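Local coordinates for dermonecrotic toxin (Pasteurella multocida, PDB 2EBF), which acts as a potent mitogen and induces bone resorption, and is associated with the severe progressive form of atrophic rhinitis in pigs, at residues F44-L57 with L79-Q92. Numbering follows the deposited sequence.
Sequences FRIGLEGVWTPEVL and LQRIHNSNILDERQ
The guanidinium of Arg91 lies between two leucine methyls: CD1 of Leu48 rests on one face, 3.8 Å from NE of Arg91, while CD1 of Leu88, from its own helix, covers the centre of the other. With both faces filled by carbon, polar partners come in at the rim. NH1 donates to Ile46 O at 2.9 Å, the acceptor lying in the guanidinium plane although the nitrogen stands above the carbonyl plane. NE and NH2 together grip Ser85 O side-on, so three in-plane bonds fix the rotation of the group. A bend at chi3 (-71°) turns it out of an otherwise extended chain. The side chains of Ile46 and Leu88 pass each other in opposite directions, Ile46 CD1 3.7 Å from Leu88 CB, and Ile46 also slides past the aliphatic part of Arg91. Leu48 CD2 lies 3.8 Å from Ile82 CG2, the two side chains crossing at about a right angle.

The two segments belong to the membrane localization domain in the C-terminal region of the toxin, where the loop ahead of helix 54-60 is draped over the junction between helices 70-84 and 88-108. Helix 115-129 adds a further surface, Leu129 touching Ile46 and Gln124 touching Trp52.

Toward helix 54-60 a second side chain, His83, also donates to a backbone carbonyl of the loop. Its NE2 reaches Trp52 O at 2.8 Å, a somewhat bent bond (148°) with the oxygen tilted from the ring plane. Val51 O sits in plane at the edge, near CE1. OG1 of Thr53, the N-cap residue of helix 54-60, sits between the backbone N and the carbonyl carbon (chi1 57°), which puts CG2 over one face of the His83 ring in a CH-pi contact, 4.0 Å from the centroid. Beyond the imidazole, the Pro54 ring crosses the Gln80 side chain, and Leu79 CD1 packs against Leu57 CB at 4.1 Å.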
loop_
_atom_site.group_PDB
_atom_site.type_symbol
_atom_site.label_atom_id
_atom_site.label_comp_id
_atom_site.label_asym_id
_atom_site.label_seq_id
_atom_site.Cartn_x
_atom_site.Cartn_y
_atom_site.Cartn_z
ATOM N N PHE A 44 19.845 -0.614 -10.473
ATOM C CA PHE A 44 18.733 0.334 -10.310
ATOM C C PHE A 44 19.187 1.753 -10.030
ATOM O O PHE A 44 18.495 2.514 -9.357
ATOM C CB PHE A 44 17.770 -0.151 -9.214
ATOM C CG PHE A 44 17.219 -1.531 -9.474
ATOM C CD1 PHE A 44 17.078 -2.453 -8.438
ATOM C CD2 PHE A 44 16.877 -1.913 -10.760
ATOM C CE1 PHE A 44 16.579 -3.742 -8.684
ATOM C CE2 PHE A 44 16.393 -3.214 -11.030
ATOM C CZ PHE A 44 16.235 -4.121 -9.978
ATOM N N ARG A 45 20.340 2.124 -10.563
ATOM C CA ARG A 45 20.916 3.422 -10.215
ATOM C C ARG A 45 20.317 4.589 -11.027
ATOM O O ARG A 45 20.631 5.752 -10.776
ATOM C CB ARG A 45 22.439 3.376 -10.321
ATOM C CG ARG A 45 22.958 3.066 -11.687
ATOM C CD ARG A 45 24.477 3.033 -11.684
ATOM N NE ARG A 45 24.980 2.839 -13.037
ATOM C CZ ARG A 45 25.069 1.661 -13.647
ATOM N NH1 ARG A 45 24.695 0.538 -13.025
ATOM N NH2 ARG A 45 25.538 1.604 -14.885
ATOM N N ILE A 46 19.436 4.272 -11.976
ATOM C CA ILE A 46 18.718 5.308 -12.763
ATOM C C ILE A 46 19.716 6.291 -13.390
ATOM O O ILE A 46 19.615 7.520 -13.242
ATOM C CB ILE A 46 17.606 6.027 -11.930
ATOM C CG1 ILE A 46 16.671 5.005 -11.271
ATOM C CG2 ILE A 46 16.753 6.930 -12.801
ATOM C CD1 ILE A 46 16.921 4.867 -9.827
ATOM N N GLY A 47 20.713 5.720 -14.063
ATOM C CA GLY A 47 21.796 6.492 -14.657
ATOM C C GLY A 47 21.294 7.327 -15.816
ATOM O O GLY A 47 20.412 6.887 -16.570
ATOM N N LEU A 48 21.853 8.532 -15.955
ATOM C CA LEU A 48 21.429 9.470 -17.003
ATOM C C LEU A 48 22.403 9.607 -18.174
ATOM O O LEU A 48 22.283 10.534 -18.966
ATOM C CB LEU A 48 21.137 10.840 -16.397
ATOM C CG LEU A 48 19.982 10.877 -15.386
ATOM C CD1 LEU A 48 19.895 12.233 -14.748
ATOM C CD2 LEU A 48 18.650 10.487 -16.059
ATOM N N GLU A 49 23.342 8.669 -18.299
ATOM C CA GLU A 49 24.347 8.722 -19.374
ATOM C C GLU A 49 23.754 8.654 -20.778
ATOM O O GLU A 49 24.369 9.125 -21.737
ATOM C CB GLU A 49 25.410 7.631 -19.209
ATOM C CG GLU A 49 26.258 7.777 -17.959
ATOM C CD GLU A 49 25.756 6.936 -16.790
ATOM O OE1 GLU A 49 26.611 6.464 -16.005
ATOM O OE2 GLU A 49 24.526 6.738 -16.650
ATOM N N GLY A 50 22.568 8.061 -20.900
ATOM C CA GLY A 50 21.925 7.928 -22.199
ATOM C C GLY A 50 20.742 8.849 -22.432
ATOM O O GLY A 50 19.963 8.640 -23.364
ATOM N N VAL A 51 20.601 9.864 -21.584
ATOM C CA VAL A 51 19.498 10.801 -21.687
ATOM C C VAL A 51 20.084 12.174 -21.998
ATOM O O VAL A 51 20.957 12.649 -21.277
ATOM C CB VAL A 51 18.681 10.865 -20.365
ATOM C CG1 VAL A 51 17.555 11.887 -20.464
ATOM C CG2 VAL A 51 18.128 9.503 -19.991
ATOM N N TRP A 52 19.602 12.793 -23.074
ATOM C CA TRP A 52 20.057 14.108 -23.500
ATOM C C TRP A 52 19.900 15.128 -22.390
ATOM O O TRP A 52 18.937 15.077 -21.615
ATOM C CB TRP A 52 19.238 14.611 -24.688
ATOM C CG TRP A 52 19.497 13.965 -26.015
ATOM C CD1 TRP A 52 20.611 13.264 -26.413
ATOM C CD2 TRP A 52 18.625 14.010 -27.146
ATOM N NE1 TRP A 52 20.463 12.856 -27.728
ATOM C CE2 TRP A 52 19.254 13.303 -28.195
ATOM C CE3 TRP A 52 17.361 14.583 -27.373
ATOM C CZ2 TRP A 52 18.666 13.149 -29.452
ATOM C CZ3 TRP A 52 16.774 14.424 -28.618
ATOM C CH2 TRP A 52 17.429 13.709 -29.643
ATOM N N THR A 53 20.857 16.048 -22.320
ATOM C CA THR A 53 20.750 17.224 -21.458
ATOM C C THR A 53 19.926 18.291 -22.186
ATOM O O THR A 53 19.729 18.177 -23.392
ATOM C CB THR A 53 22.135 17.804 -21.157
ATOM O OG1 THR A 53 22.793 18.127 -22.395
ATOM C CG2 THR A 53 22.972 16.794 -20.361
ATOM N N PRO A 54 19.435 19.324 -21.463
ATOM C CA PRO A 54 18.657 20.402 -22.095
ATOM C C PRO A 54 19.360 21.110 -23.262
ATOM O O PRO A 54 18.703 21.429 -24.256
ATOM C CB PRO A 54 18.415 21.390 -20.936
ATOM C CG PRO A 54 18.453 20.554 -19.727
ATOM C CD PRO A 54 19.528 19.519 -20.006
ATOM N N GLU A 55 20.669 21.355 -23.153
ATOM C CA GLU A 55 21.414 21.997 -24.255
ATOM C C GLU A 55 21.383 21.152 -25.517
ATOM O O GLU A 55 21.237 21.669 -26.621
ATOM C CB GLU A 55 22.872 22.284 -23.880
ATOM C CG GLU A 55 23.079 23.374 -22.832
ATOM C CD GLU A 55 22.559 24.751 -23.234
ATOM O OE1 GLU A 55 22.496 25.087 -24.439
ATOM O OE2 GLU A 55 22.221 25.518 -22.313
ATOM N N VAL A 56 21.513 19.845 -25.350
ATOM C CA VAL A 56 21.466 18.947 -26.488
ATOM C C VAL A 56 20.055 18.956 -27.113
ATOM O O VAL A 56 19.905 19.065 -28.337
ATOM C CB VAL A 56 21.926 17.529 -26.087
ATOM C CG1 VAL A 56 21.491 16.516 -27.110
ATOM C CG2 VAL A 56 23.440 17.493 -25.922
ATOM N N LEU A 57 19.033 18.869 -26.265
ATOM C CA LEU A 57 17.643 18.937 -26.726
ATOM C C LEU A 57 17.375 20.199 -27.545
ATOM O O LEU A 57 16.723 20.132 -28.591
ATOM C CB LEU A 57 16.676 18.910 -25.541
ATOM C CG LEU A 57 15.340 18.151 -25.647
ATOM C CD1 LEU A 57 14.236 18.876 -24.886
ATOM C CD2 LEU A 57 14.890 17.783 -27.066
ATOM N N LEU A 79 13.454 18.491 -17.958
ATOM C CA LEU A 79 14.680 17.778 -18.315
ATOM C C LEU A 79 15.833 18.257 -17.424
ATOM O O LEU A 79 16.632 17.452 -16.941
ATOM C CB LEU A 79 15.036 18.009 -19.780
ATOM C CG LEU A 79 15.552 16.842 -20.640
ATOM C CD1 LEU A 79 16.435 17.349 -21.760
ATOM C CD2 LEU A 79 16.201 15.694 -19.856
ATOM N N GLN A 80 15.904 19.565 -17.194
ATOM C CA GLN A 80 16.940 20.113 -16.332
ATOM C C GLN A 80 16.829 19.590 -14.904
ATOM O O GLN A 80 17.836 19.205 -14.316
ATOM C CB GLN A 80 16.948 21.643 -16.351
ATOM C CG GLN A 80 18.150 22.231 -15.611
ATOM C CD GLN A 80 19.486 21.746 -16.171
ATOM O OE1 GLN A 80 20.176 20.934 -15.548
ATOM N NE2 GLN A 80 19.845 22.228 -17.358
ATOM N N ARG A 81 15.609 19.569 -14.363
ATOM C CA ARG A 81 15.363 19.037 -13.018
ATOM C C ARG A 81 15.808 17.583 -12.892
ATOM O O ARG A 81 16.338 17.190 -11.855
ATOM C CB ARG A 81 13.887 19.165 -12.617
ATOM C CG ARG A 81 13.454 20.572 -12.208
ATOM C CD ARG A 81 12.100 20.555 -11.466
ATOM N NE ARG A 81 12.203 19.933 -10.139
ATOM C CZ ARG A 81 11.181 19.451 -9.425
ATOM N NH1 ARG A 81 9.928 19.500 -9.881
ATOM N NH2 ARG A 81 11.417 18.904 -8.238
ATOM N N ILE A 82 15.584 16.785 -13.941
ATOM C CA ILE A 82 15.998 15.379 -13.953
ATOM C C ILE A 82 17.511 15.267 -13.795
ATOM O O ILE A 82 18.003 14.518 -12.942
ATOM C CB ILE A 82 15.515 14.668 -15.244
ATOM C CG1 ILE A 82 14.005 14.440 -15.163
ATOM C CG2 ILE A 82 16.239 13.324 -15.470
ATOM C CD1 ILE A 82 13.345 14.367 -16.494
ATOM N N HIS A 83 18.237 16.041 -14.597
ATOM C CA HIS A 83 19.700 16.036 -14.571
ATOM C C HIS A 83 20.292 16.604 -13.276
ATOM O O HIS A 83 21.412 16.250 -12.902
ATOM C CB HIS A 83 20.268 16.742 -15.810
ATOM C CG HIS A 83 20.185 15.911 -17.058
ATOM N ND1 HIS A 83 21.111 14.934 -17.365
ATOM C CD2 HIS A 83 19.279 15.900 -18.068
ATOM C CE1 HIS A 83 20.780 14.359 -18.508
ATOM N NE2 HIS A 83 19.678 14.933 -18.961
ATOM N N ASN A 84 19.536 17.471 -12.602
ATOM C CA ASN A 84 19.950 18.032 -11.313
ATOM C C ASN A 84 19.550 17.186 -10.107
ATOM O O ASN A 84 19.975 17.467 -8.991
ATOM C CB ASN A 84 19.402 19.453 -11.136
ATOM C CG ASN A 84 20.013 20.448 -12.105
ATOM O OD1 ASN A 84 21.031 20.176 -12.754
ATOM N ND2 ASN A 84 19.389 21.618 -12.206
ATOM N N SER A 85 18.739 16.154 -10.334
ATOM C CA SER A 85 18.169 15.353 -9.248
ATOM C C SER A 85 19.150 14.327 -8.668
ATOM O O SER A 85 19.613 13.423 -9.372
ATOM C CB SER A 85 16.890 14.654 -9.722
ATOM O OG SER A 85 16.308 13.899 -8.680
ATOM N N ASN A 86 19.436 14.459 -7.377
ATOM C CA ASN A 86 20.352 13.553 -6.688
ATOM C C ASN A 86 19.624 12.390 -6.016
ATOM O O ASN A 86 20.216 11.332 -5.773
ATOM C CB ASN A 86 21.184 14.315 -5.645
ATOM C CG ASN A 86 21.995 15.463 -6.244
ATOM O OD1 ASN A 86 22.654 15.314 -7.276
ATOM N ND2 ASN A 86 21.971 16.613 -5.572
ATOM N N ILE A 87 18.340 12.581 -5.722
ATOM C CA ILE A 87 17.548 11.554 -5.057
ATOM C C ILE A 87 16.880 10.693 -6.127
ATOM O O ILE A 87 16.029 11.159 -6.892
ATOM C CB ILE A 87 16.516 12.161 -4.073
ATOM C CG1 ILE A 87 17.223 13.054 -3.047
ATOM C CG2 ILE A 87 15.763 11.065 -3.320
ATOM C CD1 ILE A 87 16.270 13.957 -2.287
ATOM N N LEU A 88 17.287 9.432 -6.171
ATOM C CA LEU A 88 16.963 8.552 -7.286
ATOM C C LEU A 88 15.469 8.297 -7.455
ATOM O O LEU A 88 14.985 8.195 -8.585
ATOM C CB LEU A 88 17.718 7.226 -7.149
ATOM C CG LEU A 88 19.108 7.111 -7.808
ATOM C CD1 LEU A 88 19.862 8.437 -7.984
ATOM C CD2 LEU A 88 19.959 6.082 -7.083
ATOM N N ASP A 89 14.751 8.176 -6.339
ATOM C CA ASP A 89 13.292 7.997 -6.386
ATOM C C ASP A 89 12.597 9.217 -6.986
ATOM O O ASP A 89 11.612 9.089 -7.733
ATOM C CB ASP A 89 12.721 7.696 -4.994
ATOM C CG ASP A 89 11.261 7.282 -5.051
ATOM O OD1 ASP A 89 10.975 6.101 -5.364
ATOM O OD2 ASP A 89 10.402 8.140 -4.796
ATOM N N GLU A 90 13.096 10.408 -6.650
ATOM C CA GLU A 90 12.587 11.625 -7.247
ATOM C C GLU A 90 12.972 11.723 -8.720
ATOM O O GLU A 90 12.147 12.101 -9.559
ATOM C CB GLU A 90 13.081 12.854 -6.469
ATOM C CG GLU A 90 12.408 12.977 -5.121
ATOM C CD GLU A 90 12.905 14.159 -4.316
ATOM O OE1 GLU A 90 13.626 15.017 -4.877
ATOM O OE2 GLU A 90 12.571 14.223 -3.115
ATOM N N ARG A 91 14.227 11.385 -9.026
ATOM C CA ARG A 91 14.715 11.347 -10.406
ATOM C C ARG A 91 13.805 10.501 -11.308
ATOM O O ARG A 91 13.368 10.967 -12.370
ATOM C CB ARG A 91 16.152 10.814 -10.481
ATOM C CG ARG A 91 16.766 10.962 -11.866
ATOM C CD ARG A 91 18.137 10.323 -11.957
ATOM N NE ARG A 91 19.141 11.084 -11.215
ATOM C CZ ARG A 91 20.402 10.688 -11.060
ATOM N NH1 ARG A 91 20.815 9.542 -11.596
ATOM N NH2 ARG A 91 21.246 11.425 -10.357
ATOM N N GLN A 92 13.510 9.267 -10.902
ATOM C CA GLN A 92 12.646 8.424 -11.751
ATOM C C GLN A 92 11.225 8.990 -11.812
ATOM O O GLN A 92 10.567 8.890 -12.842
ATOM C CB GLN A 92 12.688 6.935 -11.379
ATOM C CG GLN A 92 12.129 6.520 -10.004
ATOM C CD GLN A 92 10.704 5.953 -10.044
ATOM O OE1 GLN A 92 10.297 5.202 -9.146
ATOM N NE2 GLN A 92 9.936 6.337 -11.045
HETATM O O HOH W 1 22.784 7.105 -10.270
#